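Local coordinates for Rho GTPase-activating protein 26 (Gallus gallus, PDB 1F7C), which switches off Rho-family GTPases as a GTPase-activating protein for RHOA and CDC42, this chain being its RhoGAP (BH) domain, at residues A[132-137]-A[205-210]; A[139-144]-A[213-218]; A[111-116]-A[150-155]; A[51-56]-A[160-165]. One frame throughout, in Å; residues are numbered along the deposited sequence.

Contact 1: residues A[132-137]-A[205-210]; sequences SRVSEI and IEILIE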
loop_
_atom_site.group_PDB
_atom_site.type_symbol
_atom_site.label_atom_id
_atom_site.label_comp_id
_atom_site.label_asym_id
_atom_site.label_seq_id
_atom_site.Cartn_x
_atom_site.Cartn_y
_atom_site.Cartn_z
ATOM N N SER A 132 -15.563 11.830 -11.173
ATOM C CA SER A 132 -14.922 11.383 -12.399
ATOM C C SER A 132 -13.588 10.738 -12.033
ATOM O O SER A 132 -13.093 9.863 -12.739
ATOM C CB SER A 132 -14.698 12.565 -13.345
ATOM O OG SER A 132 -15.935 13.089 -13.796
ATOM N N ARG A 133 -13.023 11.176 -10.912
ATOM C CA ARG A 133 -11.754 10.654 -10.425
ATOM C C ARG A 133 -11.843 9.200 -9.988
ATOM O O ARG A 133 -10.961 8.398 -10.291
ATOM C CB ARG A 133 -11.242 11.506 -9.262
ATOM C CG ARG A 133 -10.332 12.621 -9.711
ATOM C CD ARG A 133 -9.764 13.405 -8.554
ATOM N NE ARG A 133 -10.796 14.167 -7.870
ATOM C CZ ARG A 133 -10.552 15.226 -7.106
ATOM N NH1 ARG A 133 -9.303 15.645 -6.934
ATOM N NH2 ARG A 133 -11.556 15.864 -6.518
ATOM N N VAL A 134 -12.908 8.860 -9.276
ATOM C CA VAL A 134 -13.084 7.496 -8.811
ATOM C C VAL A 134 -13.365 6.539 -9.972
ATOM O O VAL A 134 -12.813 5.437 -10.016
ATOM C CB VAL A 134 -14.213 7.428 -7.763
ATOM C CG1 VAL A 134 -14.423 6.002 -7.295
ATOM C CG2 VAL A 134 -13.847 8.303 -6.588
ATOM N N SER A 135 -14.196 6.972 -10.919
ATOM C CA SER A 135 -14.556 6.157 -12.081
ATOM C C SER A 135 -13.345 5.761 -12.914
ATOM O O SER A 135 -13.161 4.590 -13.230
ATOM C CB SER A 135 -15.536 6.921 -12.968
ATOM O OG SER A 135 -16.455 7.641 -12.175
ATOM N N GLU A 136 -12.528 6.746 -13.280
ATOM C CA GLU A 136 -11.325 6.493 -14.078
ATOM C C GLU A 136 -10.339 5.582 -13.366
ATOM O O GLU A 136 -9.785 4.664 -13.969
ATOM C CB GLU A 136 -10.624 7.810 -14.438
ATOM C CG GLU A 136 -11.121 8.425 -15.738
ATOM C CD GLU A 136 -10.819 7.553 -16.954
ATOM O OE1 GLU A 136 -11.355 7.853 -18.043
ATOM O OE2 GLU A 136 -10.042 6.576 -16.827
ATOM N N ILE A 137 -10.123 5.843 -12.083
ATOM C CA ILE A 137 -9.208 5.042 -11.295
ATOM C C ILE A 137 -9.784 3.639 -11.157
ATOM O O ILE A 137 -9.057 2.649 -11.244
ATOM C CB ILE A 137 -8.970 5.704 -9.915
ATOM C CG1 ILE A 137 -8.125 6.968 -10.125
ATOM C CG2 ILE A 137 -8.279 4.733 -8.958
ATOM C CD1 ILE A 137 -7.883 7.806 -8.896
ATOM N N ILE A 205 -3.550 7.241 -3.785
ATOM C CA ILE A 205 -3.630 6.298 -2.682
ATOM C C ILE A 205 -4.854 6.617 -1.808
ATOM O O ILE A 205 -5.574 5.709 -1.386
ATOM C CB ILE A 205 -2.353 6.334 -1.828
ATOM C CG1 ILE A 205 -1.125 6.098 -2.724
ATOM C CG2 ILE A 205 -2.441 5.297 -0.715
ATOM C CD1 ILE A 205 -1.191 4.863 -3.612
ATOM N N GLU A 206 -5.090 7.905 -1.559
ATOM C CA GLU A 206 -6.220 8.338 -0.757
ATOM C C GLU A 206 -7.529 7.859 -1.353
ATOM O O GLU A 206 -8.390 7.345 -0.641
ATOM C CB GLU A 206 -6.254 9.855 -0.646
ATOM C CG GLU A 206 -5.191 10.449 0.254
ATOM C CD GLU A 206 -5.345 11.946 0.364
ATOM O OE1 GLU A 206 -6.471 12.433 0.114
ATOM O OE2 GLU A 206 -4.362 12.633 0.706
ATOM N N ILE A 207 -7.684 8.036 -2.658
ATOM C CA ILE A 207 -8.895 7.607 -3.335
ATOM C C ILE A 207 -9.081 6.094 -3.221
ATOM O O ILE A 207 -10.185 5.614 -3.008
ATOM C CB ILE A 207 -8.868 8.006 -4.822
ATOM C CG1 ILE A 207 -8.947 9.531 -4.947
ATOM C CG2 ILE A 207 -10.033 7.361 -5.559
ATOM C CD1 ILE A 207 -8.616 10.070 -6.338
ATOM N N LEU A 208 -7.994 5.346 -3.349
ATOM C CA LEU A 208 -8.063 3.894 -3.259
ATOM C C LEU A 208 -8.425 3.400 -1.868
ATOM O O LEU A 208 -9.068 2.359 -1.731
ATOM C CB LEU A 208 -6.740 3.268 -3.697
ATOM C CG LEU A 208 -6.444 3.328 -5.201
ATOM C CD1 LEU A 208 -5.111 2.658 -5.482
ATOM C CD2 LEU A 208 -7.553 2.639 -5.975
ATOM N N ILE A 209 -8.003 4.132 -0.840
ATOM C CA ILE A 209 -8.308 3.760 0.541
ATOM C C ILE A 209 -9.787 4.055 0.842
ATOM O O ILE A 209 -10.505 3.209 1.371
ATOM C CB ILE A 209 -7.422 4.540 1.554
ATOM C CG1 ILE A 209 -5.960 4.106 1.408
ATOM C CG2 ILE A 209 -7.911 4.307 2.991
ATOM C CD1 ILE A 209 -4.988 4.943 2.225
ATOM N N GLU A 210 -10.242 5.243 0.463
ATOM C CA GLU A 210 -11.617 5.634 0.718
ATOM C C GLU A 210 -12.708 4.968 -0.111
ATOM O O GLU A 210 -13.866 4.985 0.286
ATOM C CB GLU A 210 -11.743 7.153 0.622
ATOM C CG GLU A 210 -11.239 7.856 1.872
ATOM C CD GLU A 210 -11.362 9.362 1.796
ATOM O OE1 GLU A 210 -12.466 9.846 1.471
ATOM O OE2 GLU A 210 -10.360 10.061 2.068
#
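Ile-207 and Ile-137 carry this contact, and in both CG1 swings anti to the carbonyl carbon (chi1 -68° and -71°) while an extended second torsion carries CD1 out toward the facing helix. Ile-137 CD1 meets Ile-207 CD1 at 3.5 Å, the shortest approach across the contact. Ile-137 CD1 also lies 4.0 Å from Ile-207 CG2, so it sits against both branches of the facing isoleucine. Ile-207 CG2 also meets Val-134 CG2 at 4.1 Å. Arg-133 touches Ile-207 through carbon: its CD lies 4.2 Å from Ile-207 CD1, the two side chains running nearly perpendicular, and its guanidinium goes elsewhere, with NH1 making a weak hydrogen bond to Ala-125 O. Further along, Ile-137 uses its second branch, CG2, to meet Leu-208 CD2 at 3.7 Å. No hydrogen bond joins the segments; hydrocarbon packing does all the work. Ile-207 stands at the middle, and an alanine here would probably leave Ile-137 CD1 facing a gap and take from Val-134 and Arg-133 their neighbour on helix 198-210. Behind this layer, Ile-137 rests on Ala-124 of helix 115-125 and Leu-208 on Met-156 of helix 146-164. The axes of the two short helical segments pass 10.6 Å apart at a signed angle of -86°, a nearly perpendicular crossing in which helix 198-210 lies across the side of helix 130-141, joining late and middle parts of the all-helical RhoGAP domain.

Contact 2: residues A[139-144]-A[213-218]; sequences SLVHRL and EKIFNT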
loop_
_atom_site.group_PDB
_atom_site.type_symbol
_atom_site.label_atom_id
_atom_site.label_comp_id
_atom_site.label_asym_id
_atom_site.label_seq_id
_atom_site.Cartn_x
_atom_site.Cartn_y
_atom_site.Cartn_z
ATOM N N SER A 139 -11.748 2.036 -13.250
ATOM C CA SER A 139 -11.514 1.379 -14.525
ATOM C C SER A 139 -10.038 1.005 -14.710
ATOM O O SER A 139 -9.715 -0.066 -15.233
ATOM C CB SER A 139 -11.948 2.296 -15.663
ATOM O OG SER A 139 -11.483 1.780 -16.892
ATOM N N LEU A 140 -9.143 1.891 -14.283
ATOM C CA LEU A 140 -7.711 1.629 -14.401
ATOM C C LEU A 140 -7.264 0.456 -13.533
ATOM O O LEU A 140 -6.369 -0.294 -13.913
ATOM C CB LEU A 140 -6.902 2.880 -14.032
ATOM C CG LEU A 140 -6.919 3.997 -15.084
ATOM C CD1 LEU A 140 -6.252 5.244 -14.521
ATOM C CD2 LEU A 140 -6.192 3.532 -16.342
ATOM N N VAL A 141 -7.879 0.298 -12.366
ATOM C CA VAL A 141 -7.510 -0.796 -11.484
ATOM C C VAL A 141 -7.896 -2.136 -12.081
ATOM O O VAL A 141 -7.177 -3.123 -11.919
ATOM C CB VAL A 141 -8.174 -0.663 -10.088
ATOM C CG1 VAL A 141 -7.969 -1.951 -9.284
ATOM C CG2 VAL A 141 -7.585 0.533 -9.338
ATOM N N HIS A 142 -9.029 -2.180 -12.770
ATOM C CA HIS A 142 -9.481 -3.431 -13.361
ATOM C C HIS A 142 -8.749 -3.834 -14.629
ATOM O O HIS A 142 -8.964 -4.923 -15.158
ATOM C CB HIS A 142 -10.995 -3.403 -13.592
ATOM C CG HIS A 142 -11.768 -3.865 -12.402
ATOM N ND1 HIS A 142 -11.861 -3.122 -11.243
ATOM C CD2 HIS A 142 -12.382 -5.045 -12.143
ATOM C CE1 HIS A 142 -12.492 -3.826 -10.322
ATOM N NE2 HIS A 142 -12.819 -4.997 -10.841
ATOM N N ARG A 143 -7.869 -2.958 -15.098
ATOM C CA ARG A 143 -7.088 -3.249 -16.275
ATOM C C ARG A 143 -5.703 -3.781 -15.904
ATOM O O ARG A 143 -4.972 -4.279 -16.758
ATOM C CB ARG A 143 -7.013 -2.002 -17.156
ATOM C CG ARG A 143 -8.374 -1.682 -17.765
ATOM C CD ARG A 143 -8.285 -0.686 -18.889
ATOM N NE ARG A 143 -8.193 0.686 -18.415
ATOM C CZ ARG A 143 -7.804 1.706 -19.172
ATOM N NH1 ARG A 143 -7.464 1.505 -20.440
ATOM N NH2 ARG A 143 -7.770 2.930 -18.665
ATOM N N LEU A 144 -5.357 -3.701 -14.623
ATOM C CA LEU A 144 -4.070 -4.198 -14.149
ATOM C C LEU A 144 -4.055 -5.717 -14.147
ATOM O O LEU A 144 -5.090 -6.350 -14.082
ATOM C CB LEU A 144 -3.798 -3.743 -12.712
ATOM C CG LEU A 144 -3.620 -2.263 -12.389
ATOM C CD1 LEU A 144 -3.546 -2.082 -10.876
ATOM C CD2 LEU A 144 -2.362 -1.745 -13.054
ATOM N N GLU A 213 -13.947 -0.624 -1.277
ATOM C CA GLU A 213 -15.052 -1.569 -1.440
ATOM C C GLU A 213 -15.589 -1.531 -2.861
ATOM O O GLU A 213 -15.643 -2.546 -3.542
ATOM C CB GLU A 213 -16.182 -1.243 -0.466
ATOM C CG GLU A 213 -15.722 -1.089 0.973
ATOM C CD GLU A 213 -16.499 -1.973 1.942
ATOM O OE1 GLU A 213 -16.226 -1.903 3.165
ATOM O OE2 GLU A 213 -17.377 -2.739 1.478
ATOM N N LYS A 214 -15.979 -0.347 -3.307
ATOM C CA LYS A 214 -16.523 -0.174 -4.643
ATOM C C LYS A 214 -15.510 -0.516 -5.734
ATOM O O LYS A 214 -15.806 -1.283 -6.649
ATOM C CB LYS A 214 -17.008 1.266 -4.821
ATOM C CG LYS A 214 -17.415 1.623 -6.241
ATOM C CD LYS A 214 -17.709 3.114 -6.357
ATOM C CE LYS A 214 -18.017 3.535 -7.796
ATOM N NZ LYS A 214 -19.254 2.899 -8.341
ATOM N N ILE A 215 -14.309 0.041 -5.621
ATOM C CA ILE A 215 -13.273 -0.186 -6.613
ATOM C C ILE A 215 -12.828 -1.630 -6.789
ATOM O O ILE A 215 -12.703 -2.097 -7.924
ATOM C CB ILE A 215 -12.038 0.692 -6.322
ATOM C CG1 ILE A 215 -12.345 2.141 -6.712
ATOM C CG2 ILE A 215 -10.816 0.156 -7.070
ATOM C CD1 ILE A 215 -11.336 3.132 -6.192
ATOM N N PHE A 216 -12.590 -2.342 -5.689
ATOM C CA PHE A 216 -12.130 -3.724 -5.802
ATOM C C PHE A 216 -13.191 -4.821 -5.808
ATOM O O PHE A 216 -12.942 -5.911 -6.320
ATOM C CB PHE A 216 -11.113 -4.049 -4.706
ATOM C CG PHE A 216 -9.855 -3.237 -4.784
ATOM C CD1 PHE A 216 -9.727 -2.057 -4.057
ATOM C CD2 PHE A 216 -8.804 -3.639 -5.611
ATOM C CE1 PHE A 216 -8.576 -1.284 -4.151
ATOM C CE2 PHE A 216 -7.644 -2.872 -5.715
ATOM C CZ PHE A 216 -7.532 -1.694 -4.985
ATOM N N ASN A 217 -14.368 -4.559 -5.253
ATOM C CA ASN A 217 -15.381 -5.609 -5.216
ATOM C C ASN A 217 -16.436 -5.566 -6.311
ATOM O O ASN A 217 -17.278 -6.454 -6.386
ATOM C CB ASN A 217 -16.052 -5.646 -3.845
ATOM C CG ASN A 217 -15.067 -5.953 -2.734
ATOM O OD1 ASN A 217 -14.164 -6.773 -2.906
ATOM N ND2 ASN A 217 -15.243 -5.307 -1.584
ATOM N N THR A 218 -16.382 -4.551 -7.167
ATOM C CA THR A 218 -17.337 -4.430 -8.265
ATOM C C THR A 218 -16.601 -4.099 -9.566
ATOM O O THR A 218 -15.498 -3.552 -9.542
ATOM C CB THR A 218 -18.373 -3.314 -7.996
ATOM O OG1 THR A 218 -17.839 -2.056 -8.425
ATOM C CG2 THR A 218 -18.712 -3.233 -6.506
#
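Val-141, on helix 130-141, and His-142 beside it meet the last helix of the all-helical RhoGAP domain, 212-217. Take Val-141 from the backbone outward. Its CB already lies 4.1 Å from Ile-215 CG2, and there the side chain forks. Val-141 CG2 stays with the isoleucine, 4.0 Å from Ile-215 CG2. CG1, the other branch, held anti to the backbone N (chi1 170°), reaches Phe-216 CE2 at 3.7 Å, coming in obliquely to the ring. The valine thus touches two consecutive residues of the facing helix, and Ile-215 CG2 in turn lies over one face of the Phe-216 ring, offset toward its rim. That ring also stacks with His-153 of helix 146-164, which ties a third helix into the cluster.

His-142 is the polar side of the contact. Its CE1 approaches Ile-215 O at 3.0 Å, the oxygen lying at the ring edge and in its plane, and Thr-218 O at 3.1 Å. Neither approach is a hydrogen bond; Thr-218 O takes one instead from His-138 NE2. Where the last helix ends, Thr-218 OG1 turns back on it and donates to Lys-214 O over 2.8 Å, tilted 21° from the carbonyl plane.

Contact 3: residues A[111-116]-A[150-155]; sequences PLMMYQ and QMLHLL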
loop_
_atom_site.group_PDB
_atom_site.type_symbol
_atom_site.label_atom_id
_atom_site.label_comp_id
_atom_site.label_asym_id
_atom_site.label_seq_id
_atom_site.Cartn_x
_atom_site.Cartn_y
_atom_site.Cartn_z
ATOM N N PRO A 111 7.169 -0.698 -9.778
ATOM C CA PRO A 111 6.171 -0.311 -8.782
ATOM C C PRO A 111 4.903 -1.142 -8.960
ATOM O O PRO A 111 4.529 -1.472 -10.083
ATOM C CB PRO A 111 5.948 1.170 -9.078
ATOM C CG PRO A 111 6.205 1.257 -10.571
ATOM C CD PRO A 111 7.437 0.401 -10.721
ATOM N N LEU A 112 4.248 -1.476 -7.850
ATOM C CA LEU A 112 3.023 -2.270 -7.886
ATOM C C LEU A 112 1.972 -1.672 -8.830
ATOM O O LEU A 112 1.283 -2.402 -9.537
ATOM C CB LEU A 112 2.445 -2.395 -6.475
ATOM C CG LEU A 112 1.277 -3.372 -6.294
ATOM C CD1 LEU A 112 1.765 -4.798 -6.532
ATOM C CD2 LEU A 112 0.708 -3.248 -4.884
ATOM N N MET A 113 1.853 -0.347 -8.840
ATOM C CA MET A 113 0.887 0.343 -9.697
ATOM C C MET A 113 1.287 0.265 -11.172
ATOM O O MET A 113 0.490 0.585 -12.048
ATOM C CB MET A 113 0.785 1.818 -9.304
ATOM C CG MET A 113 0.365 2.084 -7.866
ATOM S SD MET A 113 -1.409 2.051 -7.610
ATOM C CE MET A 113 -1.930 3.279 -8.744
ATOM N N MET A 114 2.534 -0.130 -11.427
ATOM C CA MET A 114 3.093 -0.270 -12.782
ATOM C C MET A 114 3.478 1.005 -13.549
ATOM O O MET A 114 2.656 1.896 -13.770
ATOM C CB MET A 114 2.162 -1.109 -13.670
ATOM C CG MET A 114 2.001 -2.543 -13.203
ATOM S SD MET A 114 1.243 -3.627 -14.425
ATOM C CE MET A 114 2.561 -4.817 -14.651
ATOM N N TYR A 115 4.739 1.065 -13.969
ATOM C CA TYR A 115 5.250 2.200 -14.735
ATOM C C TYR A 115 4.332 2.480 -15.923
ATOM O O TYR A 115 4.030 3.631 -16.237
ATOM C CB TYR A 115 6.666 1.891 -15.235
ATOM C CG TYR A 115 7.742 2.075 -14.193
ATOM C CD1 TYR A 115 8.726 1.109 -14.005
ATOM C CD2 TYR A 115 7.795 3.234 -13.417
ATOM C CE1 TYR A 115 9.744 1.292 -13.066
ATOM C CE2 TYR A 115 8.806 3.430 -12.475
ATOM C CZ TYR A 115 9.778 2.455 -12.307
ATOM O OH TYR A 115 10.790 2.651 -11.385
ATOM N N GLN A 116 3.879 1.403 -16.554
ATOM C CA GLN A 116 2.994 1.461 -17.712
ATOM C C GLN A 116 1.645 2.141 -17.465
ATOM O O GLN A 116 1.034 2.645 -18.407
ATOM C CB GLN A 116 2.785 0.036 -18.244
ATOM C CG GLN A 116 1.685 -0.145 -19.285
ATOM C CD GLN A 116 1.730 -1.526 -19.938
ATOM O OE1 GLN A 116 1.782 -2.558 -19.257
ATOM N NE2 GLN A 116 1.710 -1.547 -21.268
ATOM N N GLN A 150 -4.694 -7.843 -7.048
ATOM C CA GLN A 150 -4.891 -8.606 -5.831
ATOM C C GLN A 150 -4.104 -8.086 -4.644
ATOM O O GLN A 150 -4.661 -7.915 -3.566
ATOM C CB GLN A 150 -4.537 -10.069 -6.057
ATOM C CG GLN A 150 -5.732 -10.969 -6.282
ATOM C CD GLN A 150 -5.333 -12.434 -6.381
ATOM O OE1 GLN A 150 -4.536 -12.930 -5.571
ATOM N NE2 GLN A 150 -5.890 -13.138 -7.366
ATOM N N MET A 151 -2.808 -7.852 -4.828
ATOM C CA MET A 151 -1.998 -7.355 -3.734
ATOM C C MET A 151 -2.456 -5.959 -3.341
ATOM O O MET A 151 -2.518 -5.625 -2.164
ATOM C CB MET A 151 -0.528 -7.313 -4.117
ATOM C CG MET A 151 0.345 -7.040 -2.931
ATOM S SD MET A 151 2.042 -7.464 -3.247
ATOM C CE MET A 151 1.919 -9.243 -3.258
ATOM N N LEU A 152 -2.777 -5.153 -4.345
ATOM C CA LEU A 152 -3.243 -3.804 -4.124
ATOM C C LEU A 152 -4.556 -3.846 -3.313
ATOM O O LEU A 152 -4.830 -2.971 -2.487
ATOM C CB LEU A 152 -3.474 -3.136 -5.481
ATOM C CG LEU A 152 -3.675 -1.627 -5.505
ATOM C CD1 LEU A 152 -2.418 -0.920 -4.973
ATOM C CD2 LEU A 152 -3.980 -1.200 -6.932
ATOM N N HIS A 153 -5.358 -4.874 -3.556
ATOM C CA HIS A 153 -6.631 -5.037 -2.864
ATOM C C HIS A 153 -6.421 -5.313 -1.370
ATOM O O HIS A 153 -7.062 -4.689 -0.525
ATOM C CB HIS A 153 -7.434 -6.179 -3.495
ATOM C CG HIS A 153 -8.828 -6.294 -2.969
ATOM N ND1 HIS A 153 -9.677 -7.319 -3.324
ATOM C CD2 HIS A 153 -9.532 -5.497 -2.127
ATOM C CE1 HIS A 153 -10.843 -7.148 -2.727
ATOM N NE2 HIS A 153 -10.781 -6.050 -1.996
ATOM N N LEU A 154 -5.530 -6.251 -1.057
ATOM C CA LEU A 154 -5.226 -6.596 0.325
ATOM C C LEU A 154 -4.693 -5.386 1.062
ATOM O O LEU A 154 -5.061 -5.141 2.202
ATOM C CB LEU A 154 -4.167 -7.696 0.402
ATOM C CG LEU A 154 -4.502 -9.092 -0.108
ATOM C CD1 LEU A 154 -3.238 -9.958 -0.088
ATOM C CD2 LEU A 154 -5.577 -9.705 0.754
ATOM N N LEU A 155 -3.807 -4.640 0.411
ATOM C CA LEU A 155 -3.218 -3.460 1.014
ATOM C C LEU A 155 -4.203 -2.343 1.315
ATOM O O LEU A 155 -4.175 -1.794 2.407
ATOM C CB LEU A 155 -2.103 -2.912 0.131
ATOM C CG LEU A 155 -0.697 -3.402 0.470
ATOM C CD1 LEU A 155 0.283 -2.928 -0.610
ATOM C CD2 LEU A 155 -0.299 -2.881 1.847
#
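Leu-112 and Met-113 reach helix 146-164 from the two central positions of a type I beta turn, closed by the hydrogen bond from Met-114 N to Pro-111 O at 2.8 Å. Leu-112 makes the more extensive contact, its two methyls touching different residues. With CG anti to the backbone N (chi1 -171°), Leu-112 brings CD1 to 4.2 Å from Met-151 CB, while CD2 presses on Leu-152 CD1 at 3.9 Å and comes within 4.3 Å of Leu-155 CD1. Met-151 offers little beyond its CB, because the rest of its chain leads away toward Phe-38 and Ile-41 of helix 35-51.

All five touching residues are buried: this is core packing of the helical RhoGAP domain, where the turn leading into helix 115-125 is pinned against long helix 146-164. The turn is held at its backbone as well, since Leu-112 O takes a hydrogen bond from Asn-148 ND2, and Met-113 pairs through its backbone with Leu-184. The Met-113 side chain folds at both chi2 and chi3, bringing the sulfur against Leu-152: Met-113 SD sits 4.1 Å from Leu-152 CD1 and 4.2 Å from Leu-152 CD2, the two chains crossing at about a right angle.

Contact 4: residues A[51-56]-A[160-165]; sequences RGINEQ and AKVADN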
loop_
_atom_site.group_PDB
_atom_site.type_symbol
_atom_site.label_atom_id
_atom_site.label_comp_id
_atom_site.label_asym_id
_atom_site.label_seq_id
_atom_site.Cartn_x
_atom_site.Cartn_y
_atom_site.Cartn_z
ATOM N N ARG A 51 -2.522 -7.191 16.539
ATOM C CA ARG A 51 -1.827 -6.714 17.730
ATOM C C ARG A 51 -1.129 -5.370 17.647
ATOM O O ARG A 51 -0.432 -4.977 18.582
ATOM C CB ARG A 51 -0.839 -7.777 18.228
ATOM C CG ARG A 51 0.237 -8.185 17.249
ATOM C CD ARG A 51 0.794 -9.558 17.626
ATOM N NE ARG A 51 1.910 -9.971 16.776
ATOM C CZ ARG A 51 3.133 -9.445 16.831
ATOM N NH1 ARG A 51 3.416 -8.481 17.706
ATOM N NH2 ARG A 51 4.075 -9.875 16.000
ATOM N N GLY A 52 -1.321 -4.640 16.558
ATOM C CA GLY A 52 -0.664 -3.348 16.456
ATOM C C GLY A 52 -1.532 -2.224 15.928
ATOM O O GLY A 52 -1.030 -1.128 15.654
ATOM N N ILE A 53 -2.834 -2.477 15.815
ATOM C CA ILE A 53 -3.768 -1.496 15.276
ATOM C C ILE A 53 -3.764 -0.167 16.010
ATOM O O ILE A 53 -3.988 0.876 15.394
ATOM C CB ILE A 53 -5.221 -2.068 15.237
ATOM C CG1 ILE A 53 -6.072 -1.284 14.241
ATOM C CG2 ILE A 53 -5.884 -1.964 16.597
ATOM C CD1 ILE A 53 -5.656 -1.471 12.806
ATOM N N ASN A 54 -3.493 -0.195 17.317
ATOM C CA ASN A 54 -3.490 1.020 18.132
ATOM C C ASN A 54 -2.151 1.768 18.204
ATOM O O ASN A 54 -2.104 2.892 18.711
ATOM C CB ASN A 54 -3.981 0.695 19.557
ATOM C CG ASN A 54 -5.418 0.174 19.582
ATOM O OD1 ASN A 54 -6.342 0.866 19.161
ATOM N ND2 ASN A 54 -5.605 -1.052 20.076
ATOM N N GLU A 55 -1.076 1.149 17.709
ATOM C CA GLU A 55 0.262 1.755 17.715
ATOM C C GLU A 55 0.282 3.081 16.975
ATOM O O GLU A 55 -0.221 3.173 15.861
ATOM C CB GLU A 55 1.269 0.811 17.058
ATOM C CG GLU A 55 1.671 -0.376 17.913
ATOM C CD GLU A 55 2.758 -0.030 18.918
ATOM O OE1 GLU A 55 3.086 -0.906 19.747
ATOM O OE2 GLU A 55 3.286 1.107 18.875
ATOM N N GLN A 56 0.871 4.105 17.584
ATOM C CA GLN A 56 0.931 5.420 16.961
ATOM C C GLN A 56 1.936 5.478 15.822
ATOM O O GLN A 56 3.011 4.894 15.912
ATOM C CB GLN A 56 1.277 6.486 17.997
ATOM C CG GLN A 56 0.264 6.605 19.131
ATOM C CD GLN A 56 0.498 7.831 20.002
ATOM O OE1 GLN A 56 1.636 8.133 20.384
ATOM N NE2 GLN A 56 -0.583 8.541 20.328
ATOM N N ALA A 160 -7.484 0.927 5.085
ATOM C CA ALA A 160 -8.767 1.546 5.430
ATOM C C ALA A 160 -9.095 1.282 6.905
ATOM O O ALA A 160 -9.685 2.124 7.580
ATOM C CB ALA A 160 -9.887 0.991 4.548
ATOM N N LYS A 161 -8.708 0.104 7.385
ATOM C CA LYS A 161 -8.924 -0.295 8.762
ATOM C C LYS A 161 -7.970 0.477 9.652
ATOM O O LYS A 161 -8.335 0.890 10.751
ATOM C CB LYS A 161 -8.662 -1.790 8.939
ATOM C CG LYS A 161 -9.701 -2.702 8.340
ATOM C CD LYS A 161 -9.342 -4.132 8.674
ATOM C CE LYS A 161 -10.263 -5.118 8.014
ATOM N NZ LYS A 161 -9.908 -6.489 8.486
ATOM N N VAL A 162 -6.737 0.648 9.180
ATOM C CA VAL A 162 -5.738 1.391 9.930
ATOM C C VAL A 162 -6.241 2.818 10.099
ATOM O O VAL A 162 -6.212 3.366 11.208
ATOM C CB VAL A 162 -4.379 1.452 9.192
ATOM C CG1 VAL A 162 -3.486 2.501 9.837
ATOM C CG2 VAL A 162 -3.695 0.096 9.229
ATOM N N ALA A 163 -6.720 3.405 8.998
ATOM C CA ALA A 163 -7.202 4.785 9.009
ATOM C C ALA A 163 -8.456 5.012 9.843
ATOM O O ALA A 163 -8.647 6.092 10.399
ATOM C CB ALA A 163 -7.441 5.284 7.570
ATOM N N ASP A 164 -9.318 4.006 9.923
ATOM C CA ASP A 164 -10.532 4.155 10.699
ATOM C C ASP A 164 -10.208 4.264 12.203
ATOM O O ASP A 164 -11.031 4.718 12.979
ATOM C CB ASP A 164 -11.469 2.979 10.419
ATOM C CG ASP A 164 -12.826 3.139 11.081
ATOM O OD1 ASP A 164 -13.144 2.342 11.982
ATOM O OD2 ASP A 164 -13.577 4.057 10.702
ATOM N N ASN A 165 -9.002 3.874 12.600
ATOM C CA ASN A 165 -8.585 3.942 13.994
ATOM C C ASN A 165 -7.584 5.088 14.193
ATOM O O ASN A 165 -6.744 5.054 15.106
ATOM C CB ASN A 165 -7.955 2.605 14.410
ATOM C CG ASN A 165 -7.774 2.480 15.915
ATOM O OD1 ASN A 165 -8.687 2.784 16.683
ATOM N ND2 ASN A 165 -6.599 2.013 16.341
#
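Ile-53 and Asn-54 form the middle of a type I beta turn, Gly-52 to Glu-55, which lies against the C-terminal end of helix 146-164 with Ile-53 CA 6.4 Å from Val-162 CA. In the RhoGAP fold this is the start of the loop that goes on to Arg-60, the predicted arginine finger, whose side chain is about 9 Å from that of Val-162.

With CG anti to the backbone N (chi1 -167°), the Asn-165 amide is directed to the turn. Asn-165 ND2 donates to Ile-53 O over 3.0 Å, the oxygen lying in the plane of the Asn-165 amide but the nitrogen standing above the carbonyl plane. The same Asn-165 ND2 donates to Asn-54 OD1 at 3.1 Å, here too from above the carbonyl plane, with OD1 tilted from the Asn-165 amide plane and the two amide planes 69° apart. A leucine in its place would probably leave Asn-54 OD1 without this partner and the turn freer to shift, although Ile-53 O would keep its second donor, Asn-169 ND2. Beside these two bonds, Ile-53 reaches the helix with the end of its longer branch. Ile-53 CD1 lies 4.1 Å from Val-162 CA and equally far from Lys-161 O, with Val-162 CG2 slightly further at 4.4 Å.

In the fold
From the N terminus, the chain first enters contact 4 in the loop after helix 35-51 and closes it about a hundred residues later at the end of helix 146-164. Contact 3 opens and closes within that span, tying the turn before helix 115-125 to the same long helix. Contacts 1 and 2 both begin on helix 130-141 and wait for the last two helices, 198-210 and 212-217, so they cross each other and also cross contacts 3 and 4. Leu-208 of contact 1 packs on Val-141 and Ile-215 of contact 2, and on Leu-152 of contact 3. Contact 4 sits apart, meeting contact 1 where Ile-209 touches Ala-160.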